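Local coordinates for intergenic-region protein (Escherichia coli CFT073, PDB 2WJ9) that probably counters host DNA restriction systems as an antirestriction protein of the ArdB type, at residues T97-P109 with P132-Y144. Sequence-based numbering, arbitrary orientation. Where two conformers were deposited one is given.
Sequences TLNNGGAFMAPEP and PEAAGIAACLMTY
Pro-107 lays its ring across that of Pro-132 at about a right angle, CB of Pro-107 lying 3.6 Å from CB of Pro-132, and Trp-117 of strand 117-121 touches both rings. From here strand 103-107 runs alongside helix 132-144 nearly antiparallel, their axes 150° apart and only 6.2 Å distant at closest approach. Such closeness rests on Gly-136, where the helix has no side chain and CB of Ala-106 sits against the bare backbone, 4.1 Å from CA of Gly-136. A turn further along, Cys-140 rises to the strand backbone, where its SG takes a long but almost straight hydrogen bond (170°) from N of Met-105, 3.6 Å away. The thiol also packs against CB of Phe-104 and CG of Met-105. Phe-104, with its CG turned between the backbone N and the carbonyl carbon (chi1 68°), carries its ring along the helix flank, where CE1 meets CG1 of Ile-137 at 4.0 Å; the ring of Tyr-96 meets it from the neighbouring strand. Farther on, Tyr-144 reaches up with its hydroxyl to donate to O of Ala-103 at 2.7 Å, the acceptor lying in the plane of the phenol ring but the donor tilted out of the carbonyl plane. At the other end Glu-133 packs CB and CG against O of Pro-107 and against Pro-109, while its OE1 bonds NE2 of His-170 and its OE2 makes a weak bond with OH of Tyr-166. O of Pro-107, like O of Met-105, is buried without a partner in the model. A water bridges O of Glu-108 and N of Glu-133 there. This is a worked example of a helix running alongside the edge strand of a three-stranded antiparallel sheet, its side chains bonding the strand's outward N-H and C=O groups.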
# COMPACT_ATOMS: atom_id res chain seq x y z
N THR B 97 -5.56 -15.52 -2.42
CA THR B 97 -4.35 -14.87 -1.91
C THR B 97 -3.58 -14.18 -3.04
O THR B 97 -3.68 -14.59 -4.20
CB THR B 97 -3.41 -15.88 -1.18
OG1 THR B 97 -2.95 -16.91 -2.08
CG2 THR B 97 -4.12 -16.52 0.01
N LEU B 98 -2.82 -13.13 -2.69
CA LEU B 98 -2.00 -12.38 -3.64
C LEU B 98 -0.52 -12.59 -3.29
O LEU B 98 -0.19 -12.78 -2.12
CB LEU B 98 -2.36 -10.88 -3.61
CG LEU B 98 -3.70 -10.42 -4.24
CD1 LEU B 98 -4.11 -9.05 -3.71
CD2 LEU B 98 -3.65 -10.42 -5.76
N ASN B 99 0.36 -12.55 -4.28
CA ASN B 99 1.81 -12.77 -4.06
C ASN B 99 2.57 -11.56 -3.47
O ASN B 99 3.82 -11.60 -3.36
CB ASN B 99 2.49 -13.26 -5.34
CG ASN B 99 2.36 -12.29 -6.50
OD1 ASN B 99 1.47 -11.44 -6.52
ND2 ASN B 99 3.25 -12.41 -7.49
N ASN B 100 1.84 -10.50 -3.13
CA ASN B 100 2.38 -9.39 -2.34
C ASN B 100 1.94 -9.43 -0.87
O ASN B 100 2.20 -8.50 -0.11
CB ASN B 100 2.03 -8.04 -2.97
CG ASN B 100 0.52 -7.76 -2.98
OD1 ASN B 100 -0.29 -8.62 -2.62
ND2 ASN B 100 0.15 -6.56 -3.40
N GLY B 101 1.27 -10.52 -0.48
CA GLY B 101 0.73 -10.70 0.88
C GLY B 101 -0.73 -10.33 1.05
O GLY B 101 -1.30 -10.52 2.12
N GLY B 102 -1.35 -9.83 -0.01
CA GLY B 102 -2.77 -9.46 0.03
C GLY B 102 -3.69 -10.66 -0.02
O GLY B 102 -3.25 -11.80 -0.20
N ALA B 103 -4.98 -10.41 0.14
CA ALA B 103 -5.98 -11.47 0.09
C ALA B 103 -7.36 -10.84 -0.12
O ALA B 103 -7.59 -9.69 0.29
CB ALA B 103 -5.95 -12.31 1.38
N PHE B 104 -8.26 -11.57 -0.76
CA PHE B 104 -9.60 -11.06 -1.05
C PHE B 104 -10.61 -12.18 -1.36
O PHE B 104 -10.27 -13.37 -1.35
CB PHE B 104 -9.56 -10.02 -2.17
CG PHE B 104 -9.19 -10.57 -3.52
CD1 PHE B 104 -10.16 -10.84 -4.46
CD2 PHE B 104 -7.85 -10.79 -3.86
CE1 PHE B 104 -9.83 -11.34 -5.72
CE2 PHE B 104 -7.51 -11.29 -5.12
CZ PHE B 104 -8.50 -11.56 -6.05
N MET B 105 -11.86 -11.82 -1.60
CA MET B 105 -12.87 -12.78 -2.02
C MET B 105 -13.62 -12.23 -3.22
O MET B 105 -13.87 -11.03 -3.30
CB MET B 105 -13.84 -13.12 -0.88
CG MET B 105 -14.72 -11.97 -0.42
SD MET B 105 -15.75 -12.35 1.03
CE MET B 105 -16.32 -13.98 0.62
N ALA B 106 -13.97 -13.11 -4.15
CA ALA B 106 -14.69 -12.71 -5.36
C ALA B 106 -15.31 -13.92 -6.05
O ALA B 106 -14.94 -15.06 -5.78
CB ALA B 106 -13.73 -12.01 -6.33
N PRO B 107 -16.27 -13.69 -6.96
CA PRO B 107 -16.56 -14.73 -7.94
C PRO B 107 -15.37 -14.99 -8.89
O PRO B 107 -14.45 -14.17 -9.00
CB PRO B 107 -17.76 -14.17 -8.73
CG PRO B 107 -18.33 -13.10 -7.85
CD PRO B 107 -17.17 -12.53 -7.10
N GLU B 108 -15.40 -16.14 -9.55
CA GLU B 108 -14.35 -16.59 -10.46
C GLU B 108 -14.09 -15.60 -11.60
O GLU B 108 -15.03 -14.97 -12.09
CB GLU B 108 -14.78 -17.94 -11.05
CG GLU B 108 -13.74 -18.71 -11.80
CD GLU B 108 -14.30 -20.04 -12.27
OE1 GLU B 108 -13.89 -21.09 -11.73
OE2 GLU B 108 -15.18 -20.03 -13.16
N PRO B 109 -12.82 -15.44 -12.03
CA PRO B 109 -12.53 -14.65 -13.23
C PRO B 109 -12.91 -15.36 -14.54
O PRO B 109 -13.30 -16.53 -14.52
CB PRO B 109 -11.02 -14.44 -13.17
CG PRO B 109 -10.51 -15.59 -12.39
CD PRO B 109 -11.58 -15.94 -11.40
N PRO B 132 -18.09 -10.14 -12.74
CA PRO B 132 -18.23 -10.54 -11.34
C PRO B 132 -16.92 -10.48 -10.53
O PRO B 132 -16.94 -9.98 -9.39
CB PRO B 132 -18.78 -11.97 -11.45
CG PRO B 132 -19.60 -11.93 -12.71
CD PRO B 132 -18.78 -11.09 -13.65
N GLU B 133 -15.80 -10.95 -11.09
CA GLU B 133 -14.48 -10.85 -10.40
C GLU B 133 -14.17 -9.41 -10.00
O GLU B 133 -13.82 -9.13 -8.85
CB GLU B 133 -13.27 -11.38 -11.21
CG GLU B 133 -11.99 -11.62 -10.29
CD GLU B 133 -10.59 -11.35 -10.92
OE1 GLU B 133 -10.48 -10.89 -12.07
OE2 GLU B 133 -9.57 -11.60 -10.21
N ALA B 134 -14.28 -8.49 -10.97
CA ALA B 134 -13.95 -7.08 -10.72
C ALA B 134 -14.86 -6.44 -9.67
O ALA B 134 -14.40 -5.66 -8.82
CB ALA B 134 -13.97 -6.29 -12.02
N ALA B 135 -16.16 -6.75 -9.72
CA ALA B 135 -17.11 -6.33 -8.68
C ALA B 135 -16.67 -6.75 -7.27
O ALA B 135 -16.71 -5.95 -6.33
CB ALA B 135 -18.50 -6.86 -8.99
N GLY B 136 -16.26 -8.01 -7.13
CA GLY B 136 -15.76 -8.52 -5.85
C GLY B 136 -14.52 -7.78 -5.36
O GLY B 136 -14.40 -7.47 -4.16
N ILE B 137 -13.60 -7.49 -6.27
CA ILE B 137 -12.41 -6.69 -5.93
C ILE B 137 -12.84 -5.31 -5.39
O ILE B 137 -12.38 -4.87 -4.33
CB ILE B 137 -11.44 -6.56 -7.13
CG1 ILE B 137 -10.82 -7.93 -7.46
CG2 ILE B 137 -10.38 -5.53 -6.84
CD1 ILE B 137 -10.05 -7.97 -8.77
N ALA B 138 -13.77 -4.68 -6.10
CA ALA B 138 -14.33 -3.38 -5.71
C ALA B 138 -14.99 -3.40 -4.33
O ALA B 138 -14.72 -2.52 -3.49
CB ALA B 138 -15.33 -2.89 -6.76
N ALA B 139 -15.82 -4.40 -4.07
CA ALA B 139 -16.46 -4.54 -2.75
C ALA B 139 -15.43 -4.72 -1.61
O ALA B 139 -15.59 -4.15 -0.52
CB ALA B 139 -17.46 -5.68 -2.75
N CYS B 140 -14.40 -5.52 -1.86
CA CYS B 140 -13.34 -5.71 -0.86
C CYS B 140 -12.53 -4.43 -0.59
O CYS B 140 -12.19 -4.13 0.57
CB CYS B 140 -12.42 -6.86 -1.27
SG CYS B 140 -13.18 -8.52 -1.23
N LEU B 141 -12.21 -3.68 -1.64
CA LEU B 141 -11.53 -2.39 -1.45
C LEU B 141 -12.30 -1.44 -0.54
O LEU B 141 -11.71 -0.84 0.36
CB LEU B 141 -11.23 -1.73 -2.80
CG LEU B 141 -10.14 -2.42 -3.62
CD1 LEU B 141 -10.11 -1.89 -5.06
CD2 LEU B 141 -8.74 -2.27 -2.94
N MET B 142 -13.60 -1.30 -0.78
CA MET B 142 -14.46 -0.44 0.02
C MET B 142 -14.51 -0.91 1.47
O MET B 142 -14.45 -0.11 2.41
CB MET B 142 -15.89 -0.43 -0.55
CG MET B 142 -15.99 0.11 -1.97
SD MET B 142 -15.57 1.86 -2.07
CE MET B 142 -17.03 2.65 -1.40
N THR B 143 -14.62 -2.23 1.65
CA THR B 143 -14.64 -2.84 2.98
C THR B 143 -13.34 -2.54 3.76
O THR B 143 -13.39 -2.08 4.90
CB THR B 143 -14.82 -4.38 2.89
OG1 THR B 143 -16.04 -4.67 2.19
CG2 THR B 143 -14.85 -5.01 4.29
N TYR B 144 -12.20 -2.79 3.12
CA TYR B 144 -10.90 -2.62 3.78
C TYR B 144 -10.61 -1.16 4.15
O TYR B 144 -10.11 -0.86 5.25
CB TYR B 144 -9.75 -3.18 2.92
CG TYR B 144 -9.79 -4.68 2.58
CD1 TYR B 144 -10.73 -5.55 3.13
CD2 TYR B 144 -8.83 -5.23 1.70
CE1 TYR B 144 -10.74 -6.92 2.80
CE2 TYR B 144 -8.84 -6.58 1.36
CZ TYR B 144 -9.80 -7.42 1.90
OH TYR B 144 -9.83 -8.76 1.58
O HOH W 1 -15.88 -12.96 -13.34